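Local coordinates for chromosome-partitioning protein Spo0J (Thermus thermophilus HB27, PDB 1VZ0) that probably takes part in chromosome partitioning, binding the plasmid centromere-like site parS and stimulating the ATPase activity of its partner Soj, at residues Glu116-Pro120 / Val121-Arg125; Ala154-Leu157 / Leu158-Pro161; Ala164-Ala167 / Leu168-Glu172. All blocks are in the same frame, centred on the assembly; numbering follows the deposited sequence.

Interaction 1. Residues Glu116-Pro120 / Val121-Arg125; sequences EDLSP and VEEAR
Ser-119 is the N-cap of helix 120-132 in the ParB helix-turn-helix domain, and its side chain reaches forward over the first turn to the NH groups of Glu-122 and Val-121. With OG held between its own backbone N and carbonyl carbon (chi1 75°), the hydroxyl accepts a nearly straight bond (170°) from Glu-122 N over 3.2 Å, and a weak, more bent one from Val-121 N. The same oxygen is hydrogen-bonded to Glu-169 of helix 162-169.

Leu-118, one residue before the cap, lies across the side chain of Glu-123 at about a right angle. Its CD1 rests 3.5 Å from Glu-123 CB, while CD2 is modelled closer to Glu-123 N than normal packing allows, and its place is less sure. With an alanine in place of Leu-118 both methyls are gone, and the aliphatic part of Glu-123 would probably lose its cover and be freer to turn.

Against Glu-122 the leucine is set differently: the two side chains slide past each other in opposite directions. The extended Glu-122 passes Ser-119 OG and forms a salt bridge with Arg-39 of the second subunit. Backbone bonds from Glu-123 N to Ser-119 O and from Ala-124 N to Pro-120 O continue the helix. A single water donates to both Pro-120 O and Glu-123 OE2, 2.8 Å from each.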
ATOM      1  N   GLU C 116       5.774  -4.260  -3.514  1.00 31.84           N
ATOM      2  CA  GLU C 116       5.819  -3.047  -4.320  1.00 36.48           C
ATOM      3  C   GLU C 116       4.859  -2.035  -3.696  1.00 37.36           C
ATOM      4  O   GLU C 116       4.733  -0.898  -4.147  1.00 34.68           O
ATOM      5  CB  GLU C 116       5.382  -3.367  -5.749  1.00 39.51           C
ATOM      6  CG  GLU C 116       6.468  -3.962  -6.611  1.00 47.33           C
ATOM      7  CD  GLU C 116       7.428  -2.905  -7.119  1.00 55.96           C
ATOM      8  OE1 GLU C 116       8.123  -2.274  -6.292  1.00 64.72           O
ATOM      9  OE2 GLU C 116       7.478  -2.698  -8.348  1.00 56.57           O
ATOM     10  N   ASP C 117       4.201  -2.496  -2.640  1.00 37.11           N
ATOM     11  CA  ASP C 117       3.218  -1.760  -1.857  1.00 37.69           C
ATOM     12  C   ASP C 117       3.772  -0.745  -0.861  1.00 34.09           C
ATOM     13  O   ASP C 117       3.091   0.203  -0.505  1.00 31.80           O
ATOM     14  CB  ASP C 117       2.384  -2.769  -1.059  1.00 38.11           C
ATOM     15  CG  ASP C 117       1.045  -2.997  -1.656  1.00 39.34           C
ATOM     16  OD1 ASP C 117       0.317  -3.864  -1.148  1.00 44.76           O
ATOM     17  OD2 ASP C 117       0.719  -2.297  -2.633  1.00 50.14           O
ATOM     18  N   LEU C 118       4.997  -0.976  -0.402  1.00 35.74           N
ATOM     19  CA  LEU C 118       5.659  -0.152   0.610  1.00 33.72           C
ATOM     20  C   LEU C 118       5.767   1.364   0.454  1.00 30.86           C
ATOM     21  O   LEU C 118       6.359   1.846  -0.500  1.00 29.03           O
ATOM     22  CB  LEU C 118       7.078  -0.687   0.840  1.00 36.01           C
ATOM     23  CG  LEU C 118       7.480  -1.270   2.197  1.00 36.15           C
ATOM     24  CD1 LEU C 118       8.996  -1.257   2.301  1.00 36.58           C
ATOM     25  CD2 LEU C 118       6.887  -0.469   3.318  1.00 38.13           C
ATOM     26  N   SER C 119       5.214   2.117   1.404  1.00 32.33           N
ATOM     27  CA  SER C 119       5.366   3.573   1.377  1.00 32.43           C
ATOM     28  C   SER C 119       6.645   3.743   2.200  1.00 31.26           C
ATOM     29  O   SER C 119       6.999   2.851   2.972  1.00 31.16           O
ATOM     30  CB  SER C 119       4.210   4.273   2.087  1.00 32.19           C
ATOM     31  OG  SER C 119       4.323   4.160   3.492  1.00 35.04           O
ATOM     32  N   PRO C 120       7.365   4.864   2.047  1.00 30.41           N
ATOM     33  CA  PRO C 120       8.573   4.953   2.866  1.00 26.71           C
ATOM     34  C   PRO C 120       8.317   4.975   4.375  1.00 26.08           C
ATOM     35  O   PRO C 120       9.207   4.651   5.159  1.00 27.82           O
ATOM     36  CB  PRO C 120       9.258   6.219   2.343  1.00 29.42           C
ATOM     37  CG  PRO C 120       8.132   7.024   1.767  1.00 30.55           C
ATOM     38  CD  PRO C 120       7.275   5.991   1.102  1.00 29.84           C
ATOM     39  N   VAL C 121       7.104   5.330   4.787  1.00 24.77           N
ATOM     40  CA  VAL C 121       6.790   5.365   6.217  1.00 23.49           C
ATOM     41  C   VAL C 121       6.640   3.936   6.746  1.00 25.23           C
ATOM     42  O   VAL C 121       7.157   3.591   7.812  1.00 21.13           O
ATOM     43  CB  VAL C 121       5.486   6.151   6.500  1.00 19.99           C
ATOM     44  CG1 VAL C 121       5.197   6.164   7.993  1.00 18.43           C
ATOM     45  CG2 VAL C 121       5.616   7.573   5.987  1.00 19.82           C
ATOM     46  N   GLU C 122       5.933   3.105   5.991  1.00 24.35           N
ATOM     47  CA  GLU C 122       5.741   1.718   6.380  1.00 26.82           C
ATOM     48  C   GLU C 122       7.088   1.024   6.357  1.00 25.96           C
ATOM     49  O   GLU C 122       7.363   0.148   7.176  1.00 27.97           O
ATOM     50  CB  GLU C 122       4.806   1.011   5.410  1.00 34.63           C
ATOM     51  CG  GLU C 122       3.428   1.614   5.324  1.00 46.93           C
ATOM     52  CD  GLU C 122       2.537   0.818   4.399  1.00 56.84           C
ATOM     53  OE1 GLU C 122       2.075  -0.269   4.810  1.00 62.96           O
ATOM     54  OE2 GLU C 122       2.315   1.269   3.256  1.00 62.23           O
ATOM     55  N   GLU C 123       7.923   1.421   5.405  1.00 20.61           N
ATOM     56  CA  GLU C 123       9.244   0.846   5.294  1.00 26.90           C
ATOM     57  C   GLU C 123       9.974   1.079   6.612  1.00 27.61           C
ATOM     58  O   GLU C 123      10.558   0.160   7.174  1.00 24.79           O
ATOM     59  CB  GLU C 123      10.017   1.502   4.156  1.00 27.58           C
ATOM     60  CG  GLU C 123      11.369   0.876   3.904  1.00 35.18           C
ATOM     61  CD  GLU C 123      12.224   1.695   2.948  1.00 39.96           C
ATOM     62  OE1 GLU C 123      13.386   1.305   2.712  1.00 39.70           O
ATOM     63  OE2 GLU C 123      11.735   2.729   2.436  1.00 42.78           O
ATOM     64  N   ALA C 124       9.929   2.320   7.096  1.00 24.97           N
ATOM     65  CA  ALA C 124      10.583   2.684   8.343  1.00 23.32           C
ATOM     66  C   ALA C 124      10.006   1.926   9.542  1.00 23.68           C
ATOM     67  O   ALA C 124      10.757   1.451  10.383  1.00 22.85           O
ATOM     68  CB  ALA C 124      10.481   4.192   8.573  1.00 18.80           C
ATOM     69  N   ARG C 125       8.682   1.804   9.619  1.00 21.65           N
ATOM     70  CA  ARG C 125       8.065   1.094  10.740  1.00 23.49           C
ATOM     71  C   ARG C 125       8.499  -0.369  10.759  1.00 24.49           C
ATOM     72  O   ARG C 125       8.673  -0.964  11.832  1.00 21.98           O
ATOM     73  CB  ARG C 125       6.532   1.179  10.676  1.00 20.70           C
ATOM     74  CG  ARG C 125       5.968   2.583  10.817  1.00 23.20           C
ATOM     75  CD  ARG C 125       4.440   2.569  10.795  1.00 23.64           C
ATOM     76  NE  ARG C 125       3.898   3.920  10.700  1.00 26.65           N
ATOM     77  CZ  ARG C 125       3.956   4.826  11.671  1.00 28.77           C
ATOM     78  NH1 ARG C 125       3.440   6.032  11.477  1.00 29.76           N
ATOM     79  NH2 ARG C 125       4.514   4.529  12.838  1.00 30.09           N
TER
HETATM   80  O   HOH W   1      11.771   4.956   4.115  1.00 22.36           O

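Interaction 2. Residues Ala154-Leu157 / Leu158-Pro161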
ATOM      1  N   ALA C 154      15.691   5.724   6.692  1.00 30.35           N
ATOM      2  CA  ALA C 154      14.258   5.476   6.769  1.00 27.80           C
ATOM      3  C   ALA C 154      13.790   5.627   8.218  1.00 28.30           C
ATOM      4  O   ALA C 154      12.769   6.254   8.473  1.00 27.52           O
ATOM      5  CB  ALA C 154      13.924   4.092   6.253  1.00 20.84           C
ATOM      6  N   LEU C 155      14.544   5.064   9.162  1.00 26.98           N
ATOM      7  CA  LEU C 155      14.195   5.157  10.580  1.00 25.12           C
ATOM      8  C   LEU C 155      14.046   6.600  11.066  1.00 22.65           C
ATOM      9  O   LEU C 155      13.211   6.889  11.927  1.00 21.61           O
ATOM     10  CB  LEU C 155      15.251   4.450  11.438  1.00 29.09           C
ATOM     11  CG  LEU C 155      15.313   2.925  11.295  1.00 30.34           C
ATOM     12  CD1 LEU C 155      16.550   2.389  11.997  1.00 31.84           C
ATOM     13  CD2 LEU C 155      14.046   2.308  11.866  1.00 25.19           C
ATOM     14  N   ARG C 156      14.863   7.502  10.525  1.00 22.74           N
ATOM     15  CA  ARG C 156      14.799   8.910  10.907  1.00 22.58           C
ATOM     16  C   ARG C 156      13.410   9.506  10.684  1.00 22.73           C
ATOM     17  O   ARG C 156      12.994  10.405  11.412  1.00 21.27           O
ATOM     18  CB  ARG C 156      15.838   9.728  10.127  1.00 20.32           C
ATOM     19  CG  ARG C 156      17.250   9.606  10.671  1.00 30.29           C
ATOM     20  CD  ARG C 156      18.283  10.217   9.717  1.00 35.86           C
ATOM     21  NE  ARG C 156      18.067  11.640   9.445  1.00 43.06           N
ATOM     22  CZ  ARG C 156      18.038  12.593  10.375  1.00 47.87           C
ATOM     23  NH1 ARG C 156      17.843  13.858  10.026  1.00 45.35           N
ATOM     24  NH2 ARG C 156      18.192  12.284  11.660  1.00 55.81           N
ATOM     25  N   LEU C 157      12.697   9.014   9.675  1.00 18.94           N
ATOM     26  CA  LEU C 157      11.361   9.534   9.389  1.00 22.46           C
ATOM     27  C   LEU C 157      10.434   9.407  10.590  1.00 20.85           C
ATOM     28  O   LEU C 157       9.552  10.233  10.783  1.00 19.35           O
ATOM     29  CB  LEU C 157      10.728   8.796   8.198  1.00 22.11           C
ATOM     30  CG  LEU C 157      11.386   8.976   6.834  1.00 21.89           C
ATOM     31  CD1 LEU C 157      10.784   7.991   5.853  1.00 21.66           C
ATOM     32  CD2 LEU C 157      11.199  10.411   6.360  1.00 25.05           C
ATOM     33  N   LEU C 158      10.643   8.371  11.397  1.00 22.04           N
ATOM     34  CA  LEU C 158       9.793   8.140  12.555  1.00 21.07           C
ATOM     35  C   LEU C 158       9.831   9.202  13.648  1.00 22.30           C
ATOM     36  O   LEU C 158       9.062   9.126  14.600  1.00 23.41           O
ATOM     37  CB  LEU C 158      10.082   6.765  13.158  1.00 22.00           C
ATOM     38  CG  LEU C 158       9.789   5.617  12.184  1.00 24.15           C
ATOM     39  CD1 LEU C 158      10.041   4.295  12.869  1.00 22.71           C
ATOM     40  CD2 LEU C 158       8.348   5.697  11.698  1.00 22.50           C
ATOM     41  N   GLN C 159      10.709  10.190  13.539  1.00 21.32           N
ATOM     42  CA  GLN C 159      10.703  11.219  14.557  1.00 23.29           C
ATOM     43  C   GLN C 159       9.902  12.420  14.091  1.00 23.87           C
ATOM     44  O   GLN C 159       9.840  13.444  14.771  1.00 23.04           O
ATOM     45  CB  GLN C 159      12.125  11.613  14.953  1.00 31.95           C
ATOM     46  CG  GLN C 159      13.075  11.876  13.831  1.00 47.49           C
ATOM     47  CD  GLN C 159      14.521  11.858  14.300  1.00 53.13           C
ATOM     48  OE1 GLN C 159      15.008  10.838  14.792  1.00 60.62           O
ATOM     49  NE2 GLN C 159      15.214  12.987  14.154  1.00 51.68           N
ATOM     50  N   LEU C 160       9.265  12.284  12.930  1.00 19.25           N
ATOM     51  CA  LEU C 160       8.445  13.368  12.393  1.00 19.94           C
ATOM     52  C   LEU C 160       7.052  13.302  13.022  1.00 16.18           C
ATOM     53  O   LEU C 160       6.599  12.245  13.449  1.00 18.16           O
ATOM     54  CB  LEU C 160       8.330  13.260  10.858  1.00 16.46           C
ATOM     55  CG  LEU C 160       9.532  13.659   9.981  1.00 19.55           C
ATOM     56  CD1 LEU C 160       9.222  13.374   8.509  1.00 15.18           C
ATOM     57  CD2 LEU C 160       9.836  15.146  10.154  1.00 10.20           C
ATOM     58  N   PRO C 161       6.370  14.439  13.119  1.00 17.10           N
ATOM     59  CA  PRO C 161       5.028  14.397  13.710  1.00 18.77           C
ATOM     60  C   PRO C 161       4.076  13.594  12.811  1.00 21.81           C
ATOM     61  O   PRO C 161       4.245  13.556  11.591  1.00 21.50           O
ATOM     62  CB  PRO C 161       4.647  15.872  13.810  1.00 19.69           C
ATOM     63  CG  PRO C 161       5.470  16.525  12.723  1.00 23.36           C
ATOM     64  CD  PRO C 161       6.786  15.816  12.810  1.00 15.03           C
TER
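The recognition-helix end of the inferred helix-turn-helix motif runs here into the loop before helix 162-169, and Leu-158 folds back on Leu-155 where the chain turns. Leu-158 N donates to Leu-155 O at 3.0 Å, coming from above the carbonyl plane, 52° out of it. The Leu-158 side chain leans on the same carbonyl, its CB 3.4 Å from Leu-155 O, so one oxygen takes both a bond and an aliphatic contact.

Two residues on, the pattern recurs. Leu-160 N donates to Leu-157 O, again from above the plane and again at 3.0 Å, and Leu-160 CB lies 3.3 Å from Leu-157 O. CG of Leu-160 stands anti to the carbonyl carbon (chi1 -75°), which brings CD1 toward Leu-157 CD2, 4.2 Å away; the two side chains cross at a slant. Both leucines pack on Ala-178 of helix 175-183, and Leu-160 also reaches Leu-182. Leu-155, by contrast, lies against Tyr-127, Gln-128 and Leu-131 of helix 120-132, and Leu-158 touches Gln-128 there as well.

The polar pair is looser. Arg-156, bent at its third torsion, brings NH2 to 3.9 Å from Gln-159 NE2, with guanidinium and amide planes 70° apart, an approach of neighbours rather than a bond. Gln-159 also touches Leu-182.

Bonds from one residue to the third before it are the 3-10 kind of link, and they tighten the chain as it leaves the helix. Leu-157 and Leu-160 are buried against helix 175-183, Leu-155 and Leu-158 lie on helix 120-132, and Arg-156 and Gln-159 face solvent: a compact connection between consecutive helices, in keeping with the all-helical bundle around a helix-turn-helix.

Interaction 3. Residues Ala164-Ala167 / Leu168-Glu172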
ATOM      1  N   ALA C 164       2.901  14.940   9.484  1.00 24.26           N
ATOM      2  CA  ALA C 164       3.911  15.025   8.434  1.00 23.08           C
ATOM      3  C   ALA C 164       4.029  13.647   7.775  1.00 24.02           C
ATOM      4  O   ALA C 164       4.171  13.545   6.560  1.00 20.11           O
ATOM      5  CB  ALA C 164       5.237  15.442   9.002  1.00 25.91           C
ATOM      6  N   LEU C 165       3.961  12.585   8.572  1.00 20.54           N
ATOM      7  CA  LEU C 165       4.045  11.240   8.008  1.00 19.42           C
ATOM      8  C   LEU C 165       2.812  10.925   7.146  1.00 20.34           C
ATOM      9  O   LEU C 165       2.921  10.222   6.142  1.00 21.03           O
ATOM     10  CB  LEU C 165       4.201  10.190   9.117  1.00 13.18           C
ATOM     11  CG  LEU C 165       5.496  10.205   9.944  1.00 14.57           C
ATOM     12  CD1 LEU C 165       5.436   9.113  11.003  1.00 10.13           C
ATOM     13  CD2 LEU C 165       6.709   9.989   9.054  1.00  9.36           C
ATOM     14  N   GLU C 166       1.649  11.451   7.532  1.00 21.28           N
ATOM     15  CA  GLU C 166       0.416  11.241   6.770  1.00 24.24           C
ATOM     16  C   GLU C 166       0.497  11.936   5.416  1.00 22.97           C
ATOM     17  O   GLU C 166       0.064  11.388   4.394  1.00 21.62           O
ATOM     18  CB  GLU C 166      -0.802  11.787   7.531  1.00 22.80           C
ATOM     19  CG  GLU C 166      -1.363  10.822   8.533  1.00 30.81           C
ATOM     20  CD  GLU C 166      -1.898   9.566   7.870  1.00 32.30           C
ATOM     21  OE1 GLU C 166      -1.638   8.464   8.387  1.00 32.56           O
ATOM     22  OE2 GLU C 166      -2.587   9.683   6.840  1.00 38.67           O
ATOM     23  N   ALA C 167       1.046  13.144   5.420  1.00 20.33           N
ATOM     24  CA  ALA C 167       1.179  13.923   4.201  1.00 20.88           C
ATOM     25  C   ALA C 167       2.114  13.198   3.235  1.00 26.22           C
ATOM     26  O   ALA C 167       1.962  13.280   2.010  1.00 26.06           O
ATOM     27  CB  ALA C 167       1.714  15.298   4.529  1.00 20.60           C
ATOM     28  N   LEU C 168       3.072  12.474   3.803  1.00 22.67           N
ATOM     29  CA  LEU C 168       4.030  11.731   3.006  1.00 22.53           C
ATOM     30  C   LEU C 168       3.312  10.548   2.370  1.00 21.45           C
ATOM     31  O   LEU C 168       3.452  10.287   1.180  1.00 16.74           O
ATOM     32  CB  LEU C 168       5.171  11.219   3.885  1.00 19.97           C
ATOM     33  CG  LEU C 168       6.538  11.109   3.204  1.00 30.22           C
ATOM     34  CD1 LEU C 168       7.476  10.343   4.110  1.00 27.80           C
ATOM     35  CD2 LEU C 168       6.426  10.418   1.858  1.00 29.34           C
ATOM     36  N   GLU C 169       2.547   9.824   3.177  1.00 20.94           N
ATOM     37  CA  GLU C 169       1.795   8.687   2.675  1.00 24.95           C
ATOM     38  C   GLU C 169       0.753   9.110   1.623  1.00 23.96           C
ATOM     39  O   GLU C 169       0.491   8.372   0.678  1.00 22.89           O
ATOM     40  CB  GLU C 169       1.103   7.969   3.833  1.00 27.07           C
ATOM     41  CG  GLU C 169       2.047   7.660   4.972  1.00 35.29           C
ATOM     42  CD  GLU C 169       1.948   6.230   5.434  1.00 36.41           C
ATOM     43  OE1 GLU C 169       2.294   5.333   4.644  1.00 38.43           O
ATOM     44  OE2 GLU C 169       1.523   6.007   6.583  1.00 42.26           O
ATOM     45  N   ARG C 170       0.164  10.291   1.789  1.00 17.52           N
ATOM     46  CA  ARG C 170      -0.818  10.778   0.826  1.00 24.54           C
ATOM     47  C   ARG C 170      -0.137  11.253  -0.451  1.00 25.08           C
ATOM     48  O   ARG C 170      -0.804  11.520  -1.454  1.00 22.41           O
ATOM     49  CB  ARG C 170      -1.638  11.942   1.389  1.00 17.64           C
ATOM     50  CG  ARG C 170      -2.678  11.542   2.431  1.00 24.51           C
ATOM     51  CD  ARG C 170      -3.724  12.641   2.588  1.00 20.93           C
ATOM     52  NE  ARG C 170      -3.119  13.910   2.973  1.00 27.38           N
ATOM     53  CZ  ARG C 170      -2.832  14.248   4.227  1.00 32.37           C
ATOM     54  NH1 ARG C 170      -2.275  15.423   4.493  1.00 28.02           N
ATOM     55  NH2 ARG C 170      -3.121  13.414   5.220  1.00 28.95           N
ATOM     56  N   GLY C 171       1.189  11.364  -0.415  1.00 22.87           N
ATOM     57  CA  GLY C 171       1.906  11.829  -1.586  1.00 18.06           C
ATOM     58  C   GLY C 171       1.822  13.337  -1.747  1.00 17.50           C
ATOM     59  O   GLY C 171       2.138  13.850  -2.809  1.00 19.20           O
ATOM     60  N   GLU C 172       1.392  14.046  -0.705  1.00 17.66           N
ATOM     61  CA  GLU C 172       1.309  15.503  -0.745  1.00 18.97           C
ATOM     62  C   GLU C 172       2.705  16.124  -0.632  1.00 18.70           C
ATOM     63  O   GLU C 172       2.912  17.251  -1.060  1.00 26.17           O
ATOM     64  CB  GLU C 172       0.402  16.018   0.374  1.00 25.23           C
ATOM     65  CG  GLU C 172      -1.066  15.703   0.153  1.00 38.96           C
ATOM     66  CD  GLU C 172      -1.945  16.098   1.329  1.00 47.33           C
ATOM     67  OE1 GLU C 172      -3.168  15.850   1.263  1.00 50.58           O
ATOM     68  OE2 GLU C 172      -1.416  16.655   2.316  1.00 54.04           O
TER
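Arg-170 lays one face of its guanidinium over the backbone of Glu-166 and Ala-167, one turn back in helix 162-169. Glu-166 O and Ala-167 CA both stand 3.8 Å above that plane, offset toward its rim. The arginine chain is bent at its third torsion (chi3 -58°), which folds the group back over the helix, and NH2 reaches 3.7 Å from Glu-166 CB. Arg-170 N meanwhile donates to Glu-166 O at 2.8 Å, so both the main chain and the side chain of the arginine lie against this carbonyl.

At the guanidinium edge is Glu-172, gripped side-on in a salt bridge: NE donates to OE1 and NH1 to OE2, each over 2.6 Å. The carboxylate is met from above its own plane, 72° out at OE1. What brings Glu-172 round is the Schellman motif that ends the helix. Gly-171 takes a positive phi (78°), its N bonds Leu-168 O, and Glu-172 N donates to Ala-167 O at 2.9 Å.

Further out, the second subunit covers part of this turn: its Arg-79 makes a salt bridge with Glu-166 OE1, and its Gln-61 packs on Arg-170. Glu-169, whose polar partner is Ser-119, brings OE2 within 4.4 Å of Glu-166 OE1. Arg-79 of the other chain probably offsets the like charges of these two carboxylates, much as Glu-172 is likely to balance the charge of Arg-170.

All three contacts are local turns at helix ends within the helix-turn-helix domain. Interaction 1 opens a helix and interaction 3 closes one, each with polar side chains that also meet the second subunit; interaction 2 is largely apolar, touches no other chain of the assembly and carries the exposed Arg-156 and Gln-159 at its surface. Interaction 3 is the most buried. Helix 120-132 joins them: Ala-124 packs on Ala-154 of interaction 2, and Val-121 on Glu-169 of interaction 3. Between interactions 2 and 3, Leu-165 CD2 comes 3.3 Å from Leu-157 O. The Ser-119 to Glu-169 pair ties the cap of interaction 1 to the helix end of interaction 3.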